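Putative acyl-CoA dehydrogenase (Burkholderia xenovorans, PDB 5JSC) is of unknown function but binds flavin-adenine dinucleotide and belongs by family to the acyl-CoA dehydrogenase flavoproteins. Local coordinates at residues 223-228 with 371-376; 93-98 with 266-271; 138-143 with 184-189; 40-45 with 99-104. All coordinates share one frame; numbering follows the deposited sequence.

Contact 1 of 4, residues 223-228 with 371-376; sequences IAPHPL and LYREIR
The side chains of Ile-223 and Arg-373 cross obliquely where a loop of the middle beta domain meets helix 367-376 of the C-terminal helical domain in the acyl-CoA dehydrogenase fold. Arg-373 can be followed outward. Arg-373 CB is 3.9 Å from Ile-223 CG1. The next carbon, CG, is closer to that branch, with 3.7 Å between Arg-373 CG and Ile-223 CG1. Arg-373 CD then passes 3.6 Å from Ile-223 O. At this carbon the chain bends (chi3 -80°), which points NH1 at Ile-223 O. Arg-373 NH1 donates to Ile-223 O at 3.1 Å. The bond lies in the carbonyl plane and close to the guanidinium plane, so the oxygen meets the group at its edge. Arg-373 NE has a stronger partner, a salt bridge to Glu-369 on the same helix. The guanidinium is thus shared between a carboxylate and a loop carbonyl.

Ala-224 points its methyl at the helix, and Ala-224 CB sits 3.6 Å from Glu-374 CA. This is also where the two backbones come nearest. Glu-374 leaves the helix to one side of the loop, then bends at chi2, which brings its carboxylate to His-226. Phe-107 stacks on the His-226 ring, and Tyr-372 of the same helix stacks on Tyr-372 of the second subunit, so the helix also faces the assembly interface. The ring and carboxylate planes of His-226 and Glu-374 are 49° apart. His-226 NE2 donates to the syn lone pair of Glu-374 OE2 over 2.6 Å, almost straight at 168° and in the plane of the ring.

Contact 2 of 4, residues 93-98 with 266-271; sequences LLRETL and AAASLG. With EDO (1,2-ethanediol), chain O.
Ala-267 is the first residue of 266-271 to meet Glu-96. Ala-267 O accepts a CA-H...O contact from Glu-96 CA at 3.4 Å. Ala-268 follows, with its methyl against the guanidinium of Arg-95. Ala-268 CB is 3.6 Å from Arg-95 NH2 and lies obliquely to the flat group. The charge of that arginine is met by Asp-106, which forms a salt bridge with NE.

The two helices, 88-101 and 250-286, join the N-terminal and C-terminal helical domains of the acyl-CoA dehydrogenase fold. Their local axes approach to 6.9 Å and cross at -29°, running in roughly the same direction.

Leu-270 comes next and crosses the end of Glu-96, with Leu-270 CD2 3.5 Å from Glu-96 OE1. Glu-96 holds CG opposite its backbone N (chi1 -178°) and then runs out extended. Its buried carboxylate is well supplied with partners: Arg-274 forms a salt bridge, Tyr-319 OH a hydrogen bond, and an ethanediol, probably from the crystallisation liquor, bonds to each oxygen. Ethanediol O1 is 2.8 Å from Glu-96 OE1. Gly-271 has no side chain, and its CA lies 4.2 Å from Glu-96 CA. Gly-271 CA makes a CA-H...O contact of 3.3 Å with Glu-96 O.

Contact 3 of 4, residues 138-143 with 184-189; sequences GTAIAA and ADFYVV
Asp-185 turns its carboxylate toward Ile-141 because CG lies beside its own backbone N (chi1 -68°). Phe-186 instead places CG between its backbone N and carbonyl carbon (chi1 66°), and this carries the ring to Ala-142. Asp-185 and Ile-141 bond to each other twice. Ile-141 N donates to Asp-185 OD2 at 2.8 Å, nearly straight at 170°, using the anti lone pair of that oxygen. In return Asp-185 N donates to Ile-141 O, also at 2.8 Å. One residue thus satisfies both backbone polar groups of Ile-141.

Ala-142 CA lies over one face of Phe-186, toward the rim, 4.2 Å from the ring centroid in a CH-pi contact. The methyl reaches the end of the ring, where Ala-142 CB is 3.5 Å from Phe-186 CZ. Tyr-131 meets Phe-186 edge to face. Ala-143 points its methyl into 184-189. Ala-143 CB is 3.4 Å from Tyr-187 CD2 and 3.7 Å from Ala-184 CB, and the Ala-184 methyl in turn sits over a face of the Tyr-187 ring, toward its rim. Val-188 N then donates to Ala-143 O at 2.9 Å.

Here the chain leaves the N-terminal helical domain after helix 125-136. It is led alongside strand 186-192, where strand 144-145 pairs with it in parallel as an outer strand, within this chain, of a mixed sheet in the middle beta domain of the acyl-CoA dehydrogenase fold.

Contact 4 of 4, residues 40-45 with 99-104; sequences WCRANL and AKHSGL. With SO4 (sulfate ion), chain S.
Cys-41 sets its CB squarely over one face of His-101, within the N-terminal helical domain of the acyl-CoA dehydrogenase fold. This is a surface contact, between the end of helix 28-44 and the junction of helices 88-101 and 103-122. Cys-41 CB is 3.6 Å from the His-101 ring centroid and only 11° off the ring normal, a CH-pi contact. The sulfur is turned beside the backbone N (chi1 -72°) and approaches the ring obliquely, with Cys-41 SG 4.3 Å from the His-101 centroid.

Two polar partners meet the ring at its nitrogens. His-101 NE2 is hydrogen-bonded to Glu-38, one helical turn before Arg-42. A water lies at the ring edge, in plane, 2.9 Å from His-101 ND1. Glu-38 also forms a salt bridge with Arg-42, so one carboxylate serves both side chains.

Leu-45 crosses His-101 at about a right angle. Leu-45 CD1 is 3.8 Å from His-101 CB and 3.9 Å from Ser-102 CB. Ser-102 is the N-cap of helix 103-122, and its OG also bonds to Ala-105 N. A sulfate, probably from the crystallisation liquor, sits at this helix start, where the helix end would probably favour an anion. Ser-102 OG donates to sulfate O2 at 2.7 Å. Gly-103 N bonds to sulfate O4, and Leu-104 N reaches sulfate O2 at 3.0 Å.

Overall arrangement
Contacts 1, 2 and 4 form a connected group, while contact 3 stands apart. The centres of contacts 2 and 4 are about 11 Å apart, and both use helix 88-101. Contact 1 touches both: Ile-375 packs on Ser-269 of contact 2, and His-226 and Glu-374 meet Gly-103 of contact 4. Contact 3 has its centre about 21 to 22 Å from the other three and touches none of them. Along the chain, contact 4 closes before contact 3 opens, and contact 3 is nested inside the loop closed by contact 2. Contact 1 joins the middle and C-terminal domains, contact 2 the N-terminal and C-terminal, contact 3 the N-terminal and middle; contact 4 lies within the N-terminal domain.

Contact 1 of 4, residues 223-228 with 371-376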
loop_
_atom_site.group_PDB
_atom_site.type_symbol
_atom_site.label_atom_id
_atom_site.label_comp_id
_atom_site.label_asym_id
_atom_site.label_seq_id
_atom_site.Cartn_x
_atom_site.Cartn_y
_atom_site.Cartn_z
ATOM N N ILE C 223 -9.358 16.081 18.588
ATOM C CA ILE C 223 -10.358 15.891 17.532
ATOM C C ILE C 223 -11.488 14.978 17.987
ATOM O O ILE C 223 -12.646 15.169 17.588
ATOM C CB ILE C 223 -9.672 15.376 16.247
ATOM C CG1 ILE C 223 -10.674 15.299 15.093
ATOM C CG2 ILE C 223 -9.003 14.010 16.467
ATOM C CD1 ILE C 223 -10.016 14.993 13.747
ATOM N N ALA C 224 -11.189 13.990 18.824
ATOM C CA ALA C 224 -12.214 13.215 19.516
ATOM C C ALA C 224 -12.098 13.571 20.988
ATOM O O ALA C 224 -11.188 13.074 21.673
ATOM C CB ALA C 224 -12.024 11.713 19.299
ATOM N N PRO C 225 -12.964 14.439 21.512
ATOM C CA PRO C 225 -12.708 15.041 22.827
ATOM C C PRO C 225 -12.689 14.017 23.952
ATOM O O PRO C 225 -13.551 13.138 24.040
ATOM C CB PRO C 225 -13.872 16.024 23.002
ATOM C CG PRO C 225 -14.351 16.302 21.647
ATOM C CD PRO C 225 -14.102 15.077 20.824
ATOM N N HIS C 226 -11.681 14.146 24.806
ATOM C CA HIS C 226 -11.541 13.415 26.056
ATOM C C HIS C 226 -10.899 14.364 27.049
ATOM O O HIS C 226 -10.278 15.352 26.645
ATOM C CB HIS C 226 -10.674 12.157 25.887
ATOM C CG HIS C 226 -11.260 11.131 24.970
ATOM N ND1 HIS C 226 -12.392 10.409 25.285
ATOM C CD2 HIS C 226 -10.868 10.700 23.747
ATOM C CE1 HIS C 226 -12.676 9.586 24.292
ATOM N NE2 HIS C 226 -11.762 9.737 23.350
ATOM N N PRO C 227 -11.035 14.107 28.350
ATOM C CA PRO C 227 -10.400 14.998 29.340
ATOM C C PRO C 227 -8.882 14.935 29.223
ATOM O O PRO C 227 -8.282 13.875 29.387
ATOM C CB PRO C 227 -10.888 14.447 30.681
ATOM C CG PRO C 227 -12.046 13.574 30.363
ATOM C CD PRO C 227 -11.878 13.073 28.971
ATOM N N LEU C 228 -8.267 16.087 28.944
ATOM C CA LEU C 228 -6.830 16.181 28.720
ATOM C C LEU C 228 -6.334 17.504 29.276
ATOM O O LEU C 228 -7.032 18.517 29.194
ATOM C CB LEU C 228 -6.476 16.098 27.227
ATOM C CG LEU C 228 -6.414 14.765 26.490
ATOM C CD1 LEU C 228 -6.308 15.030 24.995
ATOM C CD2 LEU C 228 -5.222 13.976 26.970
ATOM N N LEU C 371 -15.984 7.600 14.378
ATOM C CA LEU C 371 -14.858 6.672 14.411
ATOM C C LEU C 371 -13.652 7.237 13.670
ATOM O O LEU C 371 -12.508 7.021 14.085
ATOM C CB LEU C 371 -15.274 5.326 13.824
ATOM C CG LEU C 371 -16.252 4.542 14.704
ATOM C CD1 LEU C 371 -16.952 3.454 13.895
ATOM C CD2 LEU C 371 -15.528 3.926 15.902
ATOM N N TYR C 372 -13.893 7.958 12.570
ATOM C CA TYR C 372 -12.809 8.590 11.828
ATOM C C TYR C 372 -12.041 9.573 12.703
ATOM O O TYR C 372 -10.810 9.689 12.597
ATOM C CB TYR C 372 -13.390 9.283 10.592
ATOM C CG TYR C 372 -12.383 10.047 9.758
ATOM C CD1 TYR C 372 -11.534 9.386 8.866
ATOM C CD2 TYR C 372 -12.299 11.439 9.842
ATOM C CE1 TYR C 372 -10.614 10.102 8.073
ATOM C CE2 TYR C 372 -11.402 12.155 9.054
ATOM C CZ TYR C 372 -10.555 11.483 8.182
ATOM O OH TYR C 372 -9.660 12.191 7.412
ATOM N N ARG C 373 -12.746 10.292 13.579
ATOM C CA ARG C 373 -12.059 11.167 14.528
ATOM C C ARG C 373 -11.439 10.384 15.677
ATOM O O ARG C 373 -10.315 10.682 16.094
ATOM C CB ARG C 373 -13.022 12.230 15.057
ATOM C CG ARG C 373 -13.438 13.204 13.949
ATOM C CD ARG C 373 -14.217 14.393 14.474
ATOM N NE ARG C 373 -15.601 14.035 14.699
ATOM C CZ ARG C 373 -16.141 13.839 15.892
ATOM N NH1 ARG C 373 -15.414 13.996 16.995
ATOM N NH2 ARG C 373 -17.419 13.501 15.982
ATOM N N GLU C 374 -12.146 9.372 16.182
ATOM C CA GLU C 374 -11.701 8.674 17.384
ATOM C C GLU C 374 -10.399 7.912 17.156
ATOM O O GLU C 374 -9.545 7.849 18.049
ATOM C CB GLU C 374 -12.797 7.714 17.841
ATOM C CG GLU C 374 -12.542 7.110 19.198
ATOM C CD GLU C 374 -12.891 8.073 20.314
ATOM O OE1 GLU C 374 -14.065 8.502 20.385
ATOM O OE2 GLU C 374 -11.993 8.417 21.105
ATOM N N ILE C 375 -10.232 7.299 15.982
ATOM C CA ILE C 375 -9.116 6.369 15.832
ATOM C C ILE C 375 -7.777 7.084 15.719
ATOM O O ILE C 375 -6.742 6.497 16.057
ATOM C CB ILE C 375 -9.350 5.445 14.618
ATOM C CG1 ILE C 375 -8.341 4.284 14.599
ATOM C CG2 ILE C 375 -9.321 6.232 13.298
ATOM C CD1 ILE C 375 -8.412 3.381 15.833
ATOM N N ARG C 376 -7.763 8.346 15.277
ATOM C CA ARG C 376 -6.504 8.928 14.816
ATOM C C ARG C 376 -5.470 8.997 15.934
ATOM O O ARG C 376 -4.285 8.716 15.705
ATOM C CB ARG C 376 -6.749 10.314 14.211
ATOM C CG ARG C 376 -5.536 10.889 13.476
ATOM C CD ARG C 376 -5.053 9.925 12.406
ATOM N NE ARG C 376 -3.794 10.281 11.747
ATOM C CZ ARG C 376 -2.594 9.983 12.245
ATOM N NH1 ARG C 376 -2.501 9.403 13.441
ATOM N NH2 ARG C 376 -1.480 10.282 11.576
#

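Contact 2 of 4, residues 93-98 with 266-271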
loop_
_atom_site.group_PDB
_atom_site.type_symbol
_atom_site.label_atom_id
_atom_site.label_comp_id
_atom_site.label_asym_id
_atom_site.label_seq_id
_atom_site.Cartn_x
_atom_site.Cartn_y
_atom_site.Cartn_z
ATOM N N LEU C 93 -10.479 -7.632 26.305
ATOM C CA LEU C 93 -11.882 -7.825 25.948
ATOM C C LEU C 93 -12.742 -6.667 26.441
ATOM O O LEU C 93 -13.710 -6.272 25.772
ATOM C CB LEU C 93 -12.394 -9.155 26.514
ATOM C CG LEU C 93 -11.906 -10.414 25.791
ATOM C CD1 LEU C 93 -12.225 -11.667 26.623
ATOM C CD2 LEU C 93 -12.539 -10.514 24.420
ATOM N N LEU C 94 -12.425 -6.122 27.620
ATOM C CA LEU C 94 -13.181 -4.978 28.130
ATOM C C LEU C 94 -13.000 -3.757 27.235
ATOM O O LEU C 94 -13.982 -3.128 26.825
ATOM C CB LEU C 94 -12.767 -4.664 29.567
ATOM C CG LEU C 94 -13.144 -5.740 30.595
ATOM C CD1 LEU C 94 -12.530 -5.404 31.940
ATOM C CD2 LEU C 94 -14.667 -5.874 30.715
ATOM N N ARG C 95 -11.749 -3.403 26.917
ATOM C CA ARG C 95 -11.533 -2.246 26.048
ATOM C C ARG C 95 -12.102 -2.482 24.655
ATOM O O ARG C 95 -12.708 -1.577 24.061
ATOM C CB ARG C 95 -10.044 -1.911 25.958
ATOM C CG ARG C 95 -9.492 -1.213 27.182
ATOM C CD ARG C 95 -8.208 -0.451 26.824
ATOM N NE ARG C 95 -8.480 0.764 26.045
ATOM C CZ ARG C 95 -7.560 1.674 25.734
ATOM N NH1 ARG C 95 -6.298 1.509 26.125
ATOM N NH2 ARG C 95 -7.904 2.758 25.042
ATOM N N GLU C 96 -11.908 -3.683 24.105
ATOM C CA GLU C 96 -12.460 -3.974 22.783
ATOM C C GLU C 96 -13.970 -3.768 22.760
ATOM O O GLU C 96 -14.505 -3.090 21.872
ATOM C CB GLU C 96 -12.110 -5.400 22.356
ATOM C CG GLU C 96 -12.639 -5.707 20.978
ATOM C CD GLU C 96 -12.556 -7.164 20.599
ATOM O OE1 GLU C 96 -11.679 -7.889 21.106
ATOM O OE2 GLU C 96 -13.378 -7.595 19.760
ATOM N N THR C 97 -14.679 -4.333 23.743
ATOM C CA THR C 97 -16.134 -4.220 23.756
ATOM C C THR C 97 -16.575 -2.791 24.032
ATOM O O THR C 97 -17.484 -2.278 23.371
ATOM C CB THR C 97 -16.721 -5.169 24.795
ATOM O OG1 THR C 97 -16.216 -6.485 24.552
ATOM C CG2 THR C 97 -18.254 -5.193 24.721
ATOM N N LEU C 98 -15.943 -2.126 24.997
ATOM C CA LEU C 98 -16.313 -0.742 25.282
ATOM C C LEU C 98 -16.086 0.146 24.066
ATOM O O LEU C 98 -16.975 0.909 23.673
ATOM C CB LEU C 98 -15.529 -0.222 26.483
ATOM C CG LEU C 98 -15.982 -0.757 27.841
ATOM C CD1 LEU C 98 -14.918 -0.449 28.890
ATOM C CD2 LEU C 98 -17.332 -0.177 28.244
ATOM N N ALA C 266 -4.282 -1.721 21.429
ATOM C CA ALA C 266 -4.586 -2.537 20.261
ATOM C C ALA C 266 -6.006 -3.073 20.328
ATOM O O ALA C 266 -6.721 -3.080 19.319
ATOM C CB ALA C 266 -3.579 -3.677 20.147
ATOM N N ALA C 267 -6.436 -3.510 21.515
ATOM C CA ALA C 267 -7.791 -4.032 21.666
ATOM C C ALA C 267 -8.838 -2.944 21.437
ATOM O O ALA C 267 -9.870 -3.192 20.799
ATOM C CB ALA C 267 -7.949 -4.664 23.050
ATOM N N ALA C 268 -8.598 -1.734 21.948
ATOM C CA ALA C 268 -9.540 -0.644 21.690
ATOM C C ALA C 268 -9.619 -0.337 20.201
ATOM O O ALA C 268 -10.716 -0.152 19.658
ATOM C CB ALA C 268 -9.149 0.611 22.473
ATOM N N SER C 269 -8.468 -0.291 19.525
ATOM C CA SER C 269 -8.446 -0.081 18.078
ATOM C C SER C 269 -9.303 -1.117 17.371
ATOM O O SER C 269 -10.096 -0.794 16.474
ATOM C CB SER C 269 -7.009 -0.173 17.556
ATOM O OG SER C 269 -6.166 0.794 18.146
ATOM N N LEU C 270 -9.142 -2.374 17.770
ATOM C CA LEU C 270 -9.912 -3.471 17.203
ATOM C C LEU C 270 -11.406 -3.274 17.424
ATOM O O LEU C 270 -12.208 -3.523 16.518
ATOM C CB LEU C 270 -9.427 -4.777 17.836
ATOM C CG LEU C 270 -10.237 -6.048 17.614
ATOM C CD1 LEU C 270 -10.276 -6.394 16.132
ATOM C CD2 LEU C 270 -9.612 -7.196 18.421
ATOM N N GLY C 271 -11.799 -2.846 18.628
ATOM C CA GLY C 271 -13.211 -2.585 18.888
ATOM C C GLY C 271 -13.780 -1.491 18.002
ATOM O O GLY C 271 -14.876 -1.627 17.448
HETATM C C1 EDO O . -11.852 -11.218 19.922
HETATM O O1 EDO O . -11.648 -9.969 19.266
HETATM C C2 EDO O . -13.035 -11.114 20.872
HETATM O O2 EDO O . -14.097 -10.388 20.248
#

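Contact 3 of 4, residues 138-143 with 184-189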
loop_
_atom_site.group_PDB
_atom_site.type_symbol
_atom_site.label_atom_id
_atom_site.label_comp_id
_atom_site.label_asym_id
_atom_site.label_seq_id
_atom_site.Cartn_x
_atom_site.Cartn_y
_atom_site.Cartn_z
ATOM N N GLY C 138 -13.840 2.607 41.340
ATOM C CA GLY C 138 -14.273 3.793 40.631
ATOM C C GLY C 138 -14.474 5.036 41.464
ATOM O O GLY C 138 -15.113 5.981 40.991
ATOM N N THR C 139 -13.952 5.080 42.691
ATOM C CA THR C 139 -14.072 6.276 43.516
ATOM C C THR C 139 -12.816 7.137 43.507
ATOM O O THR C 139 -12.791 8.179 44.174
ATOM C CB THR C 139 -14.445 5.907 44.960
ATOM O OG1 THR C 139 -13.405 5.115 45.543
ATOM C CG2 THR C 139 -15.767 5.132 44.990
ATOM N N ALA C 140 -11.781 6.734 42.770
ATOM C CA ALA C 140 -10.627 7.585 42.504
ATOM C C ALA C 140 -10.271 7.465 41.035
ATOM O O ALA C 140 -10.130 6.351 40.522
ATOM C CB ALA C 140 -9.413 7.198 43.353
ATOM N N ILE C 141 -10.118 8.608 40.368
ATOM C CA ILE C 141 -9.780 8.657 38.950
ATOM C C ILE C 141 -8.264 8.763 38.811
ATOM O O ILE C 141 -7.637 9.656 39.399
ATOM C CB ILE C 141 -10.492 9.840 38.268
ATOM C CG1 ILE C 141 -12.014 9.655 38.366
ATOM C CG2 ILE C 141 -10.050 9.976 36.818
ATOM C CD1 ILE C 141 -12.816 10.813 37.801
ATOM N N ALA C 142 -7.673 7.853 38.036
ATOM C CA ALA C 142 -6.226 7.732 37.896
ATOM C C ALA C 142 -5.728 8.458 36.654
ATOM O O ALA C 142 -6.481 8.722 35.715
ATOM C CB ALA C 142 -5.817 6.255 37.826
ATOM N N ALA C 143 -4.426 8.754 36.651
ATOM C CA ALA C 143 -3.780 9.384 35.504
ATOM C C ALA C 143 -2.298 9.032 35.495
ATOM O O ALA C 143 -1.700 8.753 36.538
ATOM C CB ALA C 143 -3.974 10.904 35.521
ATOM N N ALA C 184 -8.462 14.038 37.405
ATOM C CA ALA C 184 -7.887 12.917 38.141
ATOM C C ALA C 184 -7.748 13.244 39.624
ATOM O O ALA C 184 -7.539 14.396 40.017
ATOM C CB ALA C 184 -6.514 12.545 37.574
ATOM N N ASP C 185 -7.852 12.205 40.457
ATOM C CA ASP C 185 -7.589 12.350 41.881
ATOM C C ASP C 185 -6.114 12.205 42.225
ATOM O O ASP C 185 -5.679 12.691 43.278
ATOM C CB ASP C 185 -8.420 11.326 42.662
ATOM C CG ASP C 185 -9.902 11.629 42.590
ATOM O OD1 ASP C 185 -10.314 12.661 43.169
ATOM O OD2 ASP C 185 -10.649 10.869 41.946
ATOM N N PHE C 186 -5.339 11.572 41.354
ATOM C CA PHE C 186 -3.897 11.496 41.525
ATOM C C PHE C 186 -3.281 11.270 40.158
ATOM O O PHE C 186 -3.950 10.815 39.219
ATOM C CB PHE C 186 -3.490 10.374 42.495
ATOM C CG PHE C 186 -3.803 8.997 41.982
ATOM C CD1 PHE C 186 -2.896 8.316 41.166
ATOM C CD2 PHE C 186 -5.016 8.383 42.285
ATOM C CE1 PHE C 186 -3.195 7.049 40.669
ATOM C CE2 PHE C 186 -5.311 7.126 41.806
ATOM C CZ PHE C 186 -4.403 6.453 40.994
ATOM N N TYR C 187 -1.991 11.579 40.072
ATOM C CA TYR C 187 -1.184 11.415 38.873
ATOM C C TYR C 187 0.040 10.602 39.239
ATOM O O TYR C 187 0.718 10.930 40.211
ATOM C CB TYR C 187 -0.743 12.777 38.312
ATOM C CG TYR C 187 -1.895 13.669 37.944
ATOM C CD1 TYR C 187 -2.481 14.511 38.885
ATOM C CD2 TYR C 187 -2.401 13.672 36.652
ATOM C CE1 TYR C 187 -3.548 15.320 38.544
ATOM C CE2 TYR C 187 -3.461 14.479 36.302
ATOM C CZ TYR C 187 -4.033 15.298 37.245
ATOM O OH TYR C 187 -5.104 16.091 36.882
ATOM N N VAL C 188 0.325 9.548 38.480
ATOM C CA VAL C 188 1.642 8.920 38.549
ATOM C C VAL C 188 2.568 9.752 37.665
ATOM O O VAL C 188 2.411 9.785 36.442
ATOM C CB VAL C 188 1.613 7.453 38.106
ATOM C CG1 VAL C 188 3.025 6.893 38.066
ATOM C CG2 VAL C 188 0.765 6.633 39.063
ATOM N N VAL C 189 3.526 10.443 38.283
ATOM C CA VAL C 189 4.368 11.429 37.605
ATOM C C VAL C 189 5.788 10.890 37.533
ATOM O O VAL C 189 6.346 10.459 38.552
ATOM C CB VAL C 189 4.350 12.785 38.333
ATOM C CG1 VAL C 189 5.231 13.808 37.602
ATOM C CG2 VAL C 189 2.926 13.310 38.478
#

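Contact 4 of 4, residues 40-45 with 99-104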
loop_
_atom_site.group_PDB
_atom_site.type_symbol
_atom_site.label_atom_id
_atom_site.label_comp_id
_atom_site.label_asym_id
_atom_site.label_seq_id
_atom_site.Cartn_x
_atom_site.Cartn_y
_atom_site.Cartn_z
ATOM N N TRP C 40 -23.592 -5.008 29.636
ATOM C CA TRP C 40 -23.464 -3.724 30.316
ATOM C C TRP C 40 -23.503 -2.577 29.311
ATOM O O TRP C 40 -24.190 -1.571 29.525
ATOM C CB TRP C 40 -22.173 -3.683 31.152
ATOM C CG TRP C 40 -22.045 -2.395 31.954
ATOM C CD1 TRP C 40 -22.459 -2.186 33.242
ATOM C CD2 TRP C 40 -21.510 -1.141 31.500
ATOM N NE1 TRP C 40 -22.206 -0.885 33.618
ATOM C CE2 TRP C 40 -21.625 -0.223 32.566
ATOM C CE3 TRP C 40 -20.942 -0.709 30.299
ATOM C CZ2 TRP C 40 -21.197 1.099 32.465
ATOM C CZ3 TRP C 40 -20.517 0.609 30.197
ATOM C CH2 TRP C 40 -20.648 1.497 31.276
ATOM N N CYS C 41 -22.795 -2.728 28.190
ATOM C CA CYS C 41 -22.796 -1.692 27.160
ATOM C C CYS C 41 -24.188 -1.462 26.586
ATOM O O CYS C 41 -24.602 -0.312 26.389
ATOM C CB CYS C 41 -21.832 -2.070 26.042
ATOM S SG CYS C 41 -20.110 -1.935 26.503
ATOM N N ARG C 42 -24.915 -2.541 26.283
ATOM C CA ARG C 42 -26.234 -2.393 25.673
ATOM C C ARG C 42 -27.211 -1.706 26.609
ATOM O O ARG C 42 -28.124 -1.009 26.152
ATOM C CB ARG C 42 -26.779 -3.756 25.249
ATOM C CG ARG C 42 -26.155 -4.275 23.972
ATOM C CD ARG C 42 -26.580 -5.696 23.652
ATOM N NE ARG C 42 -26.015 -6.124 22.376
ATOM C CZ ARG C 42 -25.795 -7.389 22.025
ATOM N NH1 ARG C 42 -25.272 -7.660 20.835
ATOM N NH2 ARG C 42 -26.077 -8.377 22.861
ATOM N N ALA C 43 -27.034 -1.879 27.913
ATOM C CA ALA C 43 -27.962 -1.313 28.878
ATOM C C ALA C 43 -27.568 0.075 29.362
ATOM O O ALA C 43 -28.441 0.816 29.831
ATOM C CB ALA C 43 -28.092 -2.242 30.084
ATOM N N ASN C 44 -26.290 0.448 29.266
ATOM C CA ASN C 44 -25.806 1.676 29.880
ATOM C C ASN C 44 -25.242 2.701 28.906
ATOM O O ASN C 44 -25.028 3.852 29.308
ATOM C CB ASN C 44 -24.729 1.354 30.926
ATOM C CG ASN C 44 -25.304 0.704 32.154
ATOM O OD1 ASN C 44 -25.843 1.384 33.026
ATOM N ND2 ASN C 44 -25.203 -0.620 32.234
ATOM N N LEU C 45 -24.993 2.333 27.659
ATOM C CA LEU C 45 -24.434 3.271 26.699
ATOM C C LEU C 45 -25.424 3.560 25.576
ATOM O O LEU C 45 -25.023 3.777 24.428
ATOM C CB LEU C 45 -23.130 2.723 26.125
ATOM C CG LEU C 45 -22.012 2.409 27.120
ATOM C CD1 LEU C 45 -20.855 1.713 26.424
ATOM C CD2 LEU C 45 -21.528 3.673 27.809
ATOM N N ALA C 99 -14.910 0.035 23.438
ATOM C CA ALA C 99 -14.611 0.868 22.273
ATOM C C ALA C 99 -15.596 0.614 21.140
ATOM O O ALA C 99 -15.963 1.543 20.403
ATOM C CB ALA C 99 -13.184 0.610 21.795
ATOM N N LYS C 100 -16.040 -0.640 20.985
ATOM C CA LYS C 100 -17.009 -0.973 19.948
ATOM C C LYS C 100 -18.321 -0.212 20.125
ATOM O O LYS C 100 -19.065 -0.039 19.154
ATOM C CB LYS C 100 -17.254 -2.489 19.955
ATOM C CG LYS C 100 -18.133 -3.002 18.821
ATOM C CD LYS C 100 -18.085 -4.520 18.720
ATOM C CE LYS C 100 -18.632 -5.186 19.963
ATOM N NZ LYS C 100 -18.599 -6.678 19.846
ATOM N N HIS C 101 -18.617 0.256 21.338
ATOM C CA HIS C 101 -19.824 1.019 21.622
ATOM C C HIS C 101 -19.576 2.496 21.879
ATOM O O HIS C 101 -20.427 3.320 21.515
ATOM C CB HIS C 101 -20.542 0.444 22.848
ATOM C CG HIS C 101 -21.108 -0.925 22.642
ATOM N ND1 HIS C 101 -22.429 -1.134 22.311
ATOM C CD2 HIS C 101 -20.548 -2.152 22.750
ATOM C CE1 HIS C 101 -22.656 -2.433 22.213
ATOM N NE2 HIS C 101 -21.531 -3.073 22.471
ATOM N N SER C 102 -18.453 2.853 22.507
ATOM C CA SER C 102 -18.254 4.215 23.005
ATOM C C SER C 102 -16.780 4.476 23.250
ATOM O O SER C 102 -16.167 3.819 24.101
ATOM C CB SER C 102 -19.028 4.437 24.299
ATOM O OG SER C 102 -18.602 5.633 24.929
ATOM N N GLY C 103 -16.218 5.459 22.546
ATOM C CA GLY C 103 -14.853 5.859 22.845
ATOM C C GLY C 103 -14.696 6.443 24.235
ATOM O O GLY C 103 -13.642 6.292 24.854
ATOM N N LEU C 104 -15.733 7.115 24.746
ATOM C CA LEU C 104 -15.663 7.687 26.090
ATOM C C LEU C 104 -15.580 6.592 27.147
ATOM O O LEU C 104 -14.790 6.687 28.097
ATOM C CB LEU C 104 -16.879 8.577 26.352
ATOM C CG LEU C 104 -17.105 9.769 25.416
ATOM C CD1 LEU C 104 -18.519 10.313 25.568
ATOM C CD2 LEU C 104 -16.094 10.848 25.695
HETATM S S SO4 S . -18.764 8.096 22.017
HETATM O O1 SO4 S . -20.197 7.811 21.989
HETATM O O2 SO4 S . -18.249 7.798 23.347
HETATM O O3 SO4 S . -18.540 9.504 21.701
HETATM O O4 SO4 S . -18.073 7.254 21.044
HETATM O O HOH W 1 -24.241 1.091 22.465
#